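Local coordinates for probable transcriptional regulatory protein, Rv1404 (PDB 2NYX), which probably binds DNA as a dimeric transcription factor of the MarR family, with a winged helix-turn-helix in each subunit, at residues G85-D90 / T106-D111; P46-L51 / D111-V116. One frame throughout, in Å; residues are numbered along the deposited sequence.

Contact 1: residues G85-D90 / T106-D111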
ATOM      1  N   GLY B  85     -21.016  -7.081   3.656  1.00 25.34           N
ATOM      2  CA  GLY B  85     -21.640  -6.507   4.835  1.00 24.99           C
ATOM      3  C   GLY B  85     -21.616  -4.993   4.844  1.00 24.94           C
ATOM      4  O   GLY B  85     -22.522  -4.374   5.374  1.00 25.26           O
ATOM      5  N   ALA B  86     -20.585  -4.397   4.256  1.00 25.05           N
ATOM      6  CA  ALA B  86     -20.443  -2.945   4.209  1.00 25.14           C
ATOM      7  C   ALA B  86     -20.994  -2.321   2.916  1.00 25.56           C
ATOM      8  O   ALA B  86     -20.709  -1.170   2.613  1.00 25.47           O
ATOM      9  CB  ALA B  86     -18.989  -2.555   4.427  1.00 25.15           C
ATOM     10  N   GLU B  87     -21.801  -3.087   2.181  1.00 26.33           N
ATOM     11  CA  GLU B  87     -22.469  -2.652   0.934  1.00 27.05           C
ATOM     12  C   GLU B  87     -21.532  -2.179  -0.172  1.00 26.64           C
ATOM     13  O   GLU B  87     -21.928  -1.387  -1.015  1.00 26.54           O
ATOM     14  CB  GLU B  87     -23.529  -1.568   1.188  1.00 27.59           C
ATOM     15  CG  GLU B  87     -24.860  -2.055   1.715  1.00 30.20           C
ATOM     16  CD  GLU B  87     -24.915  -2.045   3.231  1.00 34.04           C
ATOM     17  OE1 GLU B  87     -25.782  -1.333   3.799  1.00 34.87           O
ATOM     18  OE2 GLU B  87     -24.083  -2.743   3.853  1.00 34.78           O
ATOM     19  N   LEU B  88     -20.301  -2.667  -0.180  1.00 26.62           N
ATOM     20  CA  LEU B  88     -19.346  -2.299  -1.226  1.00 26.53           C
ATOM     21  C   LEU B  88     -19.271  -3.355  -2.337  1.00 26.71           C
ATOM     22  O   LEU B  88     -18.789  -3.081  -3.440  1.00 26.30           O
ATOM     23  CB  LEU B  88     -17.966  -2.008  -0.613  1.00 26.39           C
ATOM     24  CG  LEU B  88     -17.946  -0.926   0.483  1.00 25.83           C
ATOM     25  CD1 LEU B  88     -16.737  -1.056   1.385  1.00 27.23           C
ATOM     26  CD2 LEU B  88     -18.001   0.453  -0.099  1.00 25.39           C
ATOM     27  N   ILE B  89     -19.775  -4.553  -2.039  1.00 27.58           N
ATOM     28  CA  ILE B  89     -19.766  -5.692  -2.968  1.00 28.13           C
ATOM     29  C   ILE B  89     -21.100  -6.451  -2.948  1.00 28.63           C
ATOM     30  O   ILE B  89     -21.670  -6.700  -1.884  1.00 28.57           O
ATOM     31  CB  ILE B  89     -18.578  -6.652  -2.669  1.00 27.98           C
ATOM     32  CG1 ILE B  89     -17.257  -5.987  -3.049  1.00 28.22           C
ATOM     33  CG2 ILE B  89     -18.717  -7.973  -3.409  1.00 27.83           C
ATOM     34  CD1 ILE B  89     -16.032  -6.767  -2.646  1.00 30.17           C
ATOM     35  N   ASP B  90     -21.592  -6.782  -4.142  1.00 29.36           N
ATOM     36  CA  ASP B  90     -22.722  -7.679  -4.336  1.00 30.05           C
ATOM     37  C   ASP B  90     -22.244  -9.060  -4.784  1.00 30.35           C
ATOM     38  O   ASP B  90     -21.259  -9.176  -5.516  1.00 30.19           O
ATOM     39  CB  ASP B  90     -23.643  -7.120  -5.412  1.00 30.50           C
ATOM     40  CG  ASP B  90     -24.729  -6.204  -4.857  1.00 32.82           C
ATOM     41  OD1 ASP B  90     -25.146  -6.375  -3.682  1.00 35.05           O
ATOM     42  OD2 ASP B  90     -25.192  -5.320  -5.621  1.00 35.42           O
ATOM     43  N   THR B 106     -20.536  -2.643  -6.039  1.00 28.07           N
ATOM     44  CA  THR B 106     -21.735  -1.898  -5.798  1.00 27.83           C
ATOM     45  C   THR B 106     -21.473  -0.441  -6.195  1.00 27.76           C
ATOM     46  O   THR B 106     -20.322  -0.038  -6.341  1.00 27.78           O
ATOM     47  CB  THR B 106     -22.044  -2.057  -4.314  1.00 27.76           C
ATOM     48  OG1 THR B 106     -23.229  -2.847  -4.160  1.00 28.73           O
ATOM     49  CG2 THR B 106     -22.213  -0.745  -3.638  1.00 28.18           C
ATOM     50  N   LYS B 107     -22.526   0.346  -6.393  1.00 28.05           N
ATOM     51  CA  LYS B 107     -22.363   1.766  -6.745  1.00 28.18           C
ATOM     52  C   LYS B 107     -21.440   2.484  -5.750  1.00 27.62           C
ATOM     53  O   LYS B 107     -20.512   3.190  -6.140  1.00 27.26           O
ATOM     54  CB  LYS B 107     -23.714   2.478  -6.809  1.00 28.11           C
ATOM     55  CG  LYS B 107     -23.812   3.570  -7.883  1.00 31.06           C
ATOM     56  CD  LYS B 107     -22.628   4.561  -7.876  1.00 34.66           C
ATOM     57  CE  LYS B 107     -22.323   5.124  -9.281  1.00 37.43           C
ATOM     58  NZ  LYS B 107     -21.860   4.100 -10.289  1.00 37.42           N
ATOM     59  N   ARG B 108     -21.727   2.287  -4.468  1.00 27.49           N
ATOM     60  CA  ARG B 108     -20.956   2.830  -3.367  1.00 27.24           C
ATOM     61  C   ARG B 108     -19.529   2.321  -3.413  1.00 27.04           C
ATOM     62  O   ARG B 108     -18.603   3.080  -3.165  1.00 27.42           O
ATOM     63  CB  ARG B 108     -21.642   2.466  -2.054  1.00 27.48           C
ATOM     64  CG  ARG B 108     -20.783   2.524  -0.824  1.00 29.23           C
ATOM     65  CD  ARG B 108     -21.563   3.102   0.331  1.00 33.78           C
ATOM     66  NE  ARG B 108     -21.423   2.297   1.539  1.00 36.70           N
ATOM     67  CZ  ARG B 108     -22.438   1.937   2.320  1.00 39.11           C
ATOM     68  NH1 ARG B 108     -23.680   2.328   2.035  1.00 39.47           N
ATOM     69  NH2 ARG B 108     -22.207   1.199   3.404  1.00 40.28           N
ATOM     70  N   GLY B 109     -19.357   1.043  -3.743  1.00 26.70           N
ATOM     71  CA  GLY B 109     -18.042   0.480  -4.013  1.00 26.53           C
ATOM     72  C   GLY B 109     -17.274   1.269  -5.062  1.00 26.44           C
ATOM     73  O   GLY B 109     -16.110   1.605  -4.856  1.00 26.38           O
ATOM     74  N   ARG B 110     -17.929   1.578  -6.180  1.00 26.50           N
ATOM     75  CA  ARG B 110     -17.285   2.301  -7.286  1.00 26.58           C
ATOM     76  C   ARG B 110     -16.937   3.732  -6.892  1.00 26.64           C
ATOM     77  O   ARG B 110     -15.893   4.254  -7.308  1.00 26.71           O
ATOM     78  CB  ARG B 110     -18.147   2.294  -8.556  1.00 26.20           C
ATOM     79  CG  ARG B 110     -18.828   0.967  -8.845  1.00 26.76           C
ATOM     80  CD  ARG B 110     -19.626   0.973 -10.153  1.00 26.75           C
ATOM     81  NE  ARG B 110     -18.908   0.208 -11.166  1.00 28.59           N
ATOM     82  CZ  ARG B 110     -19.279  -0.987 -11.626  1.00 29.88           C
ATOM     83  NH1 ARG B 110     -20.403  -1.567 -11.206  1.00 30.40           N
ATOM     84  NH2 ARG B 110     -18.532  -1.597 -12.537  1.00 30.15           N
ATOM     85  N   ASP B 111     -17.803   4.355  -6.093  1.00 26.62           N
ATOM     86  CA  ASP B 111     -17.547   5.690  -5.555  1.00 27.02           C
ATOM     87  C   ASP B 111     -16.322   5.706  -4.654  1.00 26.62           C
ATOM     88  O   ASP B 111     -15.488   6.597  -4.764  1.00 26.62           O
ATOM     89  CB  ASP B 111     -18.755   6.208  -4.786  1.00 27.54           C
ATOM     90  CG  ASP B 111     -19.925   6.522  -5.694  1.00 30.60           C
ATOM     91  OD1 ASP B 111     -19.691   6.905  -6.873  1.00 33.27           O
ATOM     92  OD2 ASP B 111     -21.085   6.389  -5.228  1.00 33.03           O
TER

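Contact 2: residues P46-L51 / D111-V116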
ATOM      1  N   PRO B  46      -5.677  -4.608   1.876  1.00 30.21           N
ATOM      2  CA  PRO B  46      -6.188  -5.754   1.094  1.00 29.96           C
ATOM      3  C   PRO B  46      -7.645  -5.575   0.634  1.00 30.11           C
ATOM      4  O   PRO B  46      -7.984  -5.872  -0.517  1.00 30.44           O
ATOM      5  CB  PRO B  46      -6.064  -6.924   2.073  1.00 29.97           C
ATOM      6  CG  PRO B  46      -4.935  -6.518   2.994  1.00 29.38           C
ATOM      7  CD  PRO B  46      -5.124  -5.042   3.177  1.00 29.87           C
ATOM      8  N   GLN B  47      -8.497  -5.084   1.522  1.00 29.96           N
ATOM      9  CA  GLN B  47      -9.872  -4.777   1.162  1.00 29.73           C
ATOM     10  C   GLN B  47      -9.932  -3.792   0.000  1.00 29.19           C
ATOM     11  O   GLN B  47     -10.641  -4.024  -0.976  1.00 29.73           O
ATOM     12  CB  GLN B  47     -10.631  -4.244   2.379  1.00 29.82           C
ATOM     13  CG  GLN B  47     -11.040  -5.352   3.337  1.00 30.75           C
ATOM     14  CD  GLN B  47     -11.505  -4.843   4.681  1.00 32.58           C
ATOM     15  OE1 GLN B  47     -11.700  -3.638   4.879  1.00 33.67           O
ATOM     16  NE2 GLN B  47     -11.685  -5.765   5.626  1.00 33.07           N
ATOM     17  N   PHE B  48      -9.171  -2.707   0.077  1.00 28.67           N
ATOM     18  CA  PHE B  48      -9.210  -1.723  -0.998  1.00 27.92           C
ATOM     19  C   PHE B  48      -8.719  -2.278  -2.337  1.00 27.99           C
ATOM     20  O   PHE B  48      -9.294  -1.973  -3.381  1.00 28.30           O
ATOM     21  CB  PHE B  48      -8.478  -0.431  -0.641  1.00 27.45           C
ATOM     22  CG  PHE B  48      -8.646   0.629  -1.682  1.00 27.13           C
ATOM     23  CD1 PHE B  48      -9.858   1.297  -1.817  1.00 26.19           C
ATOM     24  CD2 PHE B  48      -7.624   0.908  -2.581  1.00 25.99           C
ATOM     25  CE1 PHE B  48     -10.034   2.252  -2.803  1.00 26.71           C
ATOM     26  CE2 PHE B  48      -7.790   1.867  -3.572  1.00 26.28           C
ATOM     27  CZ  PHE B  48      -8.993   2.538  -3.685  1.00 26.38           C
ATOM     28  N   ARG B  49      -7.669  -3.094  -2.304  1.00 27.73           N
ATOM     29  CA  ARG B  49      -7.167  -3.755  -3.504  1.00 27.62           C
ATOM     30  C   ARG B  49      -8.249  -4.633  -4.168  1.00 27.63           C
ATOM     31  O   ARG B  49      -8.427  -4.595  -5.390  1.00 28.02           O
ATOM     32  CB  ARG B  49      -5.888  -4.550  -3.186  1.00 27.58           C
ATOM     33  CG  ARG B  49      -5.262  -5.255  -4.380  1.00 27.49           C
ATOM     34  CD  ARG B  49      -4.919  -4.269  -5.490  1.00 27.24           C
ATOM     35  NE  ARG B  49      -4.620  -4.922  -6.761  1.00 25.14           N
ATOM     36  CZ  ARG B  49      -4.301  -4.267  -7.875  1.00 25.97           C
ATOM     37  NH1 ARG B  49      -4.218  -2.945  -7.872  1.00 27.59           N
ATOM     38  NH2 ARG B  49      -4.051  -4.926  -8.992  1.00 24.53           N
ATOM     39  N   THR B  50      -8.973  -5.402  -3.357  1.00 27.30           N
ATOM     40  CA  THR B  50     -10.141  -6.172  -3.809  1.00 26.73           C
ATOM     41  C   THR B  50     -11.077  -5.313  -4.651  1.00 26.34           C
ATOM     42  O   THR B  50     -11.547  -5.739  -5.707  1.00 26.24           O
ATOM     43  CB  THR B  50     -10.927  -6.748  -2.608  1.00 26.37           C
ATOM     44  OG1 THR B  50     -10.071  -7.600  -1.857  1.00 27.22           O
ATOM     45  CG2 THR B  50     -12.131  -7.551  -3.050  1.00 26.67           C
ATOM     46  N   LEU B  51     -11.351  -4.102  -4.180  1.00 26.26           N
ATOM     47  CA  LEU B  51     -12.268  -3.211  -4.894  1.00 26.07           C
ATOM     48  C   LEU B  51     -11.702  -2.779  -6.244  1.00 26.29           C
ATOM     49  O   LEU B  51     -12.424  -2.740  -7.224  1.00 26.99           O
ATOM     50  CB  LEU B  51     -12.639  -1.992  -4.044  1.00 25.73           C
ATOM     51  CG  LEU B  51     -13.289  -2.205  -2.676  1.00 24.01           C
ATOM     52  CD1 LEU B  51     -13.622  -0.876  -2.068  1.00 22.47           C
ATOM     53  CD2 LEU B  51     -14.525  -3.046  -2.795  1.00 24.03           C
ATOM     54  N   ASP B 111     -17.803   4.355  -6.093  1.00 26.62           N
ATOM     55  CA  ASP B 111     -17.547   5.690  -5.555  1.00 27.02           C
ATOM     56  C   ASP B 111     -16.322   5.706  -4.654  1.00 26.62           C
ATOM     57  O   ASP B 111     -15.488   6.597  -4.764  1.00 26.62           O
ATOM     58  CB  ASP B 111     -18.755   6.208  -4.786  1.00 27.54           C
ATOM     59  CG  ASP B 111     -19.925   6.522  -5.694  1.00 30.60           C
ATOM     60  OD1 ASP B 111     -19.691   6.905  -6.873  1.00 33.27           O
ATOM     61  OD2 ASP B 111     -21.085   6.389  -5.228  1.00 33.03           O
ATOM     62  N   VAL B 112     -16.215   4.713  -3.777  1.00 26.28           N
ATOM     63  CA  VAL B 112     -15.048   4.562  -2.916  1.00 26.11           C
ATOM     64  C   VAL B 112     -13.753   4.517  -3.734  1.00 26.39           C
ATOM     65  O   VAL B 112     -12.841   5.306  -3.486  1.00 26.20           O
ATOM     66  CB  VAL B 112     -15.194   3.345  -1.977  1.00 25.88           C
ATOM     67  CG1 VAL B 112     -13.850   2.883  -1.433  1.00 25.61           C
ATOM     68  CG2 VAL B 112     -16.128   3.688  -0.837  1.00 25.76           C
ATOM     69  N   VAL B 113     -13.699   3.621  -4.722  1.00 26.68           N
ATOM     70  CA  VAL B 113     -12.550   3.496  -5.605  1.00 27.18           C
ATOM     71  C   VAL B 113     -12.265   4.808  -6.338  1.00 27.32           C
ATOM     72  O   VAL B 113     -11.123   5.227  -6.434  1.00 27.61           O
ATOM     73  CB  VAL B 113     -12.730   2.337  -6.639  1.00 27.48           C
ATOM     74  CG1 VAL B 113     -11.603   2.354  -7.681  1.00 28.25           C
ATOM     75  CG2 VAL B 113     -12.761   0.977  -5.948  1.00 27.66           C
ATOM     76  N   ARG B 114     -13.309   5.446  -6.854  1.00 27.57           N
ATOM     77  CA  ARG B 114     -13.170   6.701  -7.590  1.00 27.90           C
ATOM     78  C   ARG B 114     -12.680   7.839  -6.697  1.00 26.85           C
ATOM     79  O   ARG B 114     -11.811   8.604  -7.096  1.00 26.54           O
ATOM     80  CB  ARG B 114     -14.495   7.065  -8.264  1.00 27.63           C
ATOM     81  CG  ARG B 114     -14.490   8.382  -9.030  1.00 29.62           C
ATOM     82  CD  ARG B 114     -15.812   8.566  -9.810  1.00 30.48           C
ATOM     83  NE  ARG B 114     -16.296   9.954  -9.871  1.00 35.80           N
ATOM     84  CZ  ARG B 114     -15.660  10.976 -10.459  1.00 38.17           C
ATOM     85  NH1 ARG B 114     -14.464  10.804 -11.030  1.00 39.42           N
ATOM     86  NH2 ARG B 114     -16.214  12.187 -10.456  1.00 38.52           N
ATOM     87  N   GLN B 115     -13.245   7.934  -5.496  1.00 26.18           N
ATOM     88  CA  GLN B 115     -12.880   8.960  -4.515  1.00 25.93           C
ATOM     89  C   GLN B 115     -11.433   8.881  -4.013  1.00 25.13           C
ATOM     90  O   GLN B 115     -10.722   9.875  -3.991  1.00 24.39           O
ATOM     91  CB  GLN B 115     -13.833   8.907  -3.326  1.00 26.11           C
ATOM     92  CG  GLN B 115     -15.135   9.627  -3.553  1.00 27.73           C
ATOM     93  CD  GLN B 115     -15.979   9.679  -2.291  1.00 30.54           C
ATOM     94  OE1 GLN B 115     -16.056  10.720  -1.628  1.00 31.30           O
ATOM     95  NE2 GLN B 115     -16.605   8.553  -1.943  1.00 30.34           N
ATOM     96  N   VAL B 116     -11.028   7.688  -3.600  1.00 24.82           N
ATOM     97  CA  VAL B 116      -9.671   7.403  -3.182  1.00 24.72           C
ATOM     98  C   VAL B 116      -8.691   7.727  -4.315  1.00 25.11           C
ATOM     99  O   VAL B 116      -7.641   8.338  -4.087  1.00 24.74           O
ATOM    100  CB  VAL B 116      -9.547   5.918  -2.735  1.00 24.68           C
ATOM    101  CG1 VAL B 116      -8.098   5.465  -2.653  1.00 24.58           C
ATOM    102  CG2 VAL B 116     -10.247   5.697  -1.401  1.00 23.93           C
TER

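Contact 1: residues G85-D90 / T106-D111
At the root of the wing in this MarR-type winged helix, the turn from helix 73-85 into strand 89-92, carrying Leu-88, lies against Thr-106 and the first turn of helix 107-128. A Schellman motif ends helix 73-85, with Glu-87 at positive phi as its C-prime residue, and the chain then swings into the strand. One backbone hydrogen bond crosses between the two segments, from Thr-106 N to Leu-88 O (3.2 Å, 163° at the hydrogen); it is nearly straight, but the donor stands above the carbonyl plane, 54° out of it. Thr-106 occupies the N-cap position without capping the helix through its side chain, which instead faces the turn, its CB 3.4 Å from Glu-87 O. Close packing of the backbones follows at Gly-109, which has no side chain: Gly-109 CA lies 4.1 Å from Leu-88 CA. Leu-88 points its first bond away from the helix, yet its CD2 methyl bends back to meet Arg-108 CG at 3.5 Å. The same leucine touches Leu-83 of helix 73-85, so it links both helices. Arg-108 sets off with CG anti to its amide nitrogen (chi1 160°), then bends at chi2 and chi3, which brings its guanidinium over the turn. Glu-87 CB sits over one face of that group, offset toward the rim. The Glu-87 carboxylate adds opposite charge nearby without a salt bridge, OE2 being 4.4 Å from Arg-108 NH2 and well out of the guanidinium plane.

Contact 2: residues P46-L51 / D111-V116
Phe-48 and Val-116 reach toward each other from opposite directions, and the far end of the ring meets the branched end of the valine. The CZ atom of Phe-48 lies 3.6 Å from Val-116 CB and has CG1 close by, while Phe-48 CE1 is 3.7 Å from Val-116 CG2, so both methyls lie on the same side of the ring plane, near its far end; the approach is oblique to that plane. Phe-48 gets there because its CG is anti to the backbone N (chi1 -174°), which carries the ring across to the other helix although its first bond does not aim at it. Val-112 CG1 comes in differently, at the ring edge and near its plane, 4.1 Å from Phe-48 CE1. That methyl is shared, for it also touches Leu-51 CD1 at 3.8 Å, and there the two side chains meet at a slant. These residues join helix 45-57 to helix 107-128 within the MarR fold, where the axes of segments 46-51 and 111-116 run at 106° to each other and approach to 10.3 Å. Around them, Ile-36 of helix 26-39 packs on both Phe-48 and Val-116, and Leu-83 of helix 73-85 touches Leu-51. The second subunit is also close, with its Arg-26 packing on Val-113. All five residues that touch across the two segments are buried and apolar, and no hydrogen bond crosses between them. Leu-51 points its first bond at the opposing helix, and its CB rests against Val-113 CG2 at 3.5 Å, the pair whose CA atoms are nearest across the two segments.

Overall arrangement
Contacts 1 and 2 lie on consecutive turns of helix 107-128, sharing Asp-111, with centres about 9 Å apart. Along the chain the order is 46-51, 85-90, 106-111, 111-116, so contact 1 falls between the two halves of contact 2. They also touch directly: Leu-88 CD2 packs on Val-112 CG2 at 3.8 Å, and Ile-89 CD1 reaches Thr-50 and Leu-51. One helix therefore runs from the partly buried root of the wing, about 16 Å from the chain centre, to a buried core about 7 Å from it, where the second subunit is near. This continuous packing joins the probable DNA-binding winged helix to the region near the dimer partner.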